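Long-range contact in putative uronate isomerase (Thermotoga maritima, PDB 4NAR), which may interconvert the two enantiomers of lactate, as lactate racemases do: residues K312-N317 with T379-D384. Numbering follows the deposited sequence.
Sequences KRFHSN and TSIPED
Ile381 lies against the backbone of Lys312 and Arg313 and ends over one face of the Phe314 ring. From CB, CG1 stands anti to the carbonyl carbon (chi1 -62°), which brings it to 3.7 Å from Lys312 CA and equally near the carbonyl carbon of that residue. With chi2 at 168° the chain then runs on extended, and CD1 settles beside the Arg313 peptide, 4.0 Å from Arg313 N, before meeting Phe314 CZ at 4.3 Å. Isoleucine suits this buried place because its apolar CG1-CD1 arm can lie along a main chain, reach an aromatic face and needs no polar partner. With that arm cut away by an alanine here, a gap is likely to open between the Lys312 backbone and the Phe314 face.

Ser380 and Lys312 are exposed, at the margin of the contact. Ser380 OG approaches Lys312 CB at 3.7 Å and lies within hydrogen-bonding range of the carbonyl oxygens of Pro309 and Ile311, its single proton shared between them or going to one. Lys312 sends its long chain away from the contact, as befits an exposed position. Arg313 also points away, with salt bridges to Asp280 and Glu281. Thr379 OG1 accepts from Ile381 N at 2.9 Å (162°), an ST turn, consistent with a tight bend just before the isoleucine. Phe314 meets Val282, Ile324 and Val389 as well, extending the apolar cluster. Here the loops that follow two neighbouring inner strands, 302-308 and 373-379, meet at the C-terminal ends of the five-stranded parallel sheet, as such loops do in alpha/beta folds.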
ATOM      1  N   LYS A 312     -16.066  -9.511  -4.701  1.00 29.86           N
ATOM      2  CA  LYS A 312     -17.464  -9.129  -4.889  1.00 34.65           C
ATOM      3  C   LYS A 312     -17.777  -7.692  -4.429  1.00 26.30           C
ATOM      4  O   LYS A 312     -18.946  -7.301  -4.356  1.00 29.29           O
ATOM      5  CB  LYS A 312     -18.400 -10.158  -4.220  1.00 34.14           C
ATOM      6  CG  LYS A 312     -17.897 -10.684  -2.878  1.00 35.91           C
ATOM      7  CD  LYS A 312     -18.808 -11.793  -2.318  1.00 50.39           C
ATOM      8  CE  LYS A 312     -18.415 -12.186  -0.876  1.00 58.04           C
ATOM      9  NZ  LYS A 312     -19.452 -11.804   0.148  1.00 59.33           N
ATOM     10  N   ARG A 313     -16.738  -6.908  -4.139  1.00 22.47           N
ATOM     11  CA  ARG A 313     -16.925  -5.516  -3.713  1.00 26.88           C
ATOM     12  C   ARG A 313     -15.771  -4.606  -4.173  1.00 22.40           C
ATOM     13  O   ARG A 313     -14.711  -5.083  -4.588  1.00 25.15           O
ATOM     14  CB  ARG A 313     -17.069  -5.441  -2.193  1.00 28.20           C
ATOM     15  CG  ARG A 313     -15.716  -5.457  -1.492  1.00 43.06           C
ATOM     16  CD  ARG A 313     -15.860  -5.893  -0.052  1.00 51.80           C
ATOM     17  NE  ARG A 313     -14.593  -5.834   0.680  1.00 52.67           N
ATOM     18  CZ  ARG A 313     -14.052  -6.862   1.339  1.00 47.72           C
ATOM     19  NH1 ARG A 313     -14.661  -8.047   1.341  1.00 45.14           N
ATOM     20  NH2 ARG A 313     -12.897  -6.706   1.991  1.00 39.47           N
ATOM     21  N   PHE A 314     -15.984  -3.296  -4.108  1.00 22.24           N
ATOM     22  CA  PHE A 314     -14.954  -2.350  -4.512  1.00 24.59           C
ATOM     23  C   PHE A 314     -14.119  -1.901  -3.317  1.00 27.18           C
ATOM     24  O   PHE A 314     -12.891  -1.751  -3.423  1.00 24.79           O
ATOM     25  CB  PHE A 314     -15.573  -1.144  -5.218  1.00 24.07           C
ATOM     26  CG  PHE A 314     -16.257  -1.496  -6.500  1.00 21.34           C
ATOM     27  CD1 PHE A 314     -15.545  -1.503  -7.704  1.00 21.38           C
ATOM     28  CD2 PHE A 314     -17.605  -1.861  -6.505  1.00 21.22           C
ATOM     29  CE1 PHE A 314     -16.174  -1.862  -8.900  1.00 24.91           C
ATOM     30  CE2 PHE A 314     -18.250  -2.207  -7.692  1.00 21.91           C
ATOM     31  CZ  PHE A 314     -17.533  -2.211  -8.892  1.00 28.35           C
ATOM     32  N   HIS A 315     -14.793  -1.667  -2.194  1.00 22.60           N
ATOM     33  CA  HIS A 315     -14.118  -1.299  -0.949  1.00 27.66           C
ATOM     34  C   HIS A 315     -14.929  -1.926   0.178  1.00 25.18           C
ATOM     35  O   HIS A 315     -16.129  -2.153  -0.001  1.00 21.55           O
ATOM     36  CB  HIS A 315     -14.064   0.228  -0.794  1.00 13.03           C
ATOM     37  CG  HIS A 315     -13.029   0.706   0.180  1.00 29.41           C
ATOM     38  ND1 HIS A 315     -13.211   0.673   1.551  1.00 33.63           N
ATOM     39  CD2 HIS A 315     -11.796   1.239  -0.020  1.00 26.55           C
ATOM     40  CE1 HIS A 315     -12.136   1.160   2.148  1.00 31.89           C
ATOM     41  NE2 HIS A 315     -11.263   1.514   1.217  1.00 21.72           N
ATOM     42  N   SER A 316     -14.302  -2.218   1.319  1.00 19.77           N
ATOM     43  CA  SER A 316     -15.040  -2.852   2.420  1.00 21.95           C
ATOM     44  C   SER A 316     -15.809  -1.825   3.263  1.00 23.25           C
ATOM     45  O   SER A 316     -16.824  -2.153   3.894  1.00 30.02           O
ATOM     46  CB  SER A 316     -14.123  -3.714   3.295  1.00 21.23           C
ATOM     47  OG  SER A 316     -12.995  -2.977   3.757  1.00 30.13           O
ATOM     48  N   ASN A 317     -15.314  -0.590   3.272  1.00 18.87           N
ATOM     49  CA  ASN A 317     -16.017   0.517   3.903  1.00 22.16           C
ATOM     50  C   ASN A 317     -17.234   0.935   3.051  1.00 26.63           C
ATOM     51  O   ASN A 317     -17.066   1.437   1.935  1.00 30.09           O
ATOM     52  CB  ASN A 317     -15.053   1.686   4.085  1.00 25.46           C
ATOM     53  CG  ASN A 317     -15.694   2.864   4.790  1.00 29.95           C
ATOM     54  OD1 ASN A 317     -16.302   3.721   4.145  1.00 36.12           O
ATOM     55  ND2 ASN A 317     -15.563   2.915   6.119  1.00 28.32           N
ATOM     56  N   THR A 379     -14.389 -11.155 -12.075  1.00 24.10           N
ATOM     57  CA  THR A 379     -14.602 -11.381 -10.654  1.00 16.69           C
ATOM     58  C   THR A 379     -16.048 -11.833 -10.442  1.00 25.39           C
ATOM     59  O   THR A 379     -16.765 -12.088 -11.414  1.00 23.99           O
ATOM     60  CB  THR A 379     -14.338 -10.080  -9.841  1.00 28.75           C
ATOM     61  OG1 THR A 379     -15.508  -9.251  -9.836  1.00 32.18           O
ATOM     62  CG2 THR A 379     -13.179  -9.272 -10.424  1.00 24.77           C
ATOM     63  N   SER A 380     -16.490 -11.942  -9.190  1.00 22.27           N
ATOM     64  CA  SER A 380     -17.890 -12.300  -8.960  1.00 32.46           C
ATOM     65  C   SER A 380     -18.783 -11.063  -8.827  1.00 33.14           C
ATOM     66  O   SER A 380     -19.942 -11.154  -8.404  1.00 36.89           O
ATOM     67  CB  SER A 380     -18.071 -13.279  -7.787  1.00 25.88           C
ATOM     68  OG  SER A 380     -17.425 -12.807  -6.630  1.00 43.69           O
ATOM     69  N   ILE A 381     -18.233  -9.912  -9.210  1.00 26.08           N
ATOM     70  CA  ILE A 381     -19.040  -8.718  -9.439  1.00 25.11           C
ATOM     71  C   ILE A 381     -19.774  -8.901 -10.778  1.00 26.67           C
ATOM     72  O   ILE A 381     -19.137  -9.207 -11.805  1.00 28.47           O
ATOM     73  CB  ILE A 381     -18.152  -7.454  -9.450  1.00 29.59           C
ATOM     74  CG1 ILE A 381     -17.474  -7.300  -8.081  1.00 28.16           C
ATOM     75  CG2 ILE A 381     -18.969  -6.205  -9.833  1.00 25.71           C
ATOM     76  CD1 ILE A 381     -16.374  -6.288  -8.034  1.00 23.90           C
ATOM     77  N   PRO A 382     -21.116  -8.759 -10.774  1.00 27.37           N
ATOM     78  CA  PRO A 382     -21.856  -9.046 -12.015  1.00 28.82           C
ATOM     79  C   PRO A 382     -21.504  -8.091 -13.150  1.00 30.92           C
ATOM     80  O   PRO A 382     -21.090  -6.936 -12.913  1.00 25.50           O
ATOM     81  CB  PRO A 382     -23.326  -8.871 -11.607  1.00 21.95           C
ATOM     82  CG  PRO A 382     -23.337  -9.187 -10.151  1.00 25.70           C
ATOM     83  CD  PRO A 382     -22.019  -8.626  -9.617  1.00 22.13           C
ATOM     84  N   GLU A 383     -21.674  -8.583 -14.374  1.00 26.71           N
ATOM     85  CA  GLU A 383     -21.415  -7.790 -15.571  1.00 29.45           C
ATOM     86  C   GLU A 383     -22.092  -6.411 -15.536  1.00 23.43           C
ATOM     87  O   GLU A 383     -21.465  -5.395 -15.829  1.00 23.90           O
ATOM     88  CB  GLU A 383     -21.838  -8.552 -16.834  1.00 23.53           C
ATOM     89  CG  GLU A 383     -21.772  -7.696 -18.099  1.00 34.93           C
ATOM     90  CD  GLU A 383     -21.987  -8.502 -19.383  1.00 52.23           C
ATOM     91  OE1 GLU A 383     -22.460  -9.666 -19.291  1.00 55.52           O
ATOM     92  OE2 GLU A 383     -21.674  -7.966 -20.480  1.00 57.19           O
ATOM     93  N   ASP A 384     -23.370  -6.382 -15.179  1.00 24.85           N
ATOM     94  CA  ASP A 384     -24.113  -5.130 -15.188  1.00 27.84           C
ATOM     95  C   ASP A 384     -23.574  -4.153 -14.147  1.00 26.28           C
ATOM     96  O   ASP A 384     -23.519  -2.951 -14.395  1.00 23.21           O
ATOM     97  CB  ASP A 384     -25.617  -5.374 -15.017  1.00 25.57           C
ATOM     98  CG  ASP A 384     -26.243  -6.048 -16.248  1.00 37.59           C
ATOM     99  OD1 ASP A 384     -25.686  -5.911 -17.364  1.00 42.80           O
ATOM    100  OD2 ASP A 384     -27.289  -6.720 -16.099  1.00 43.84           O
TER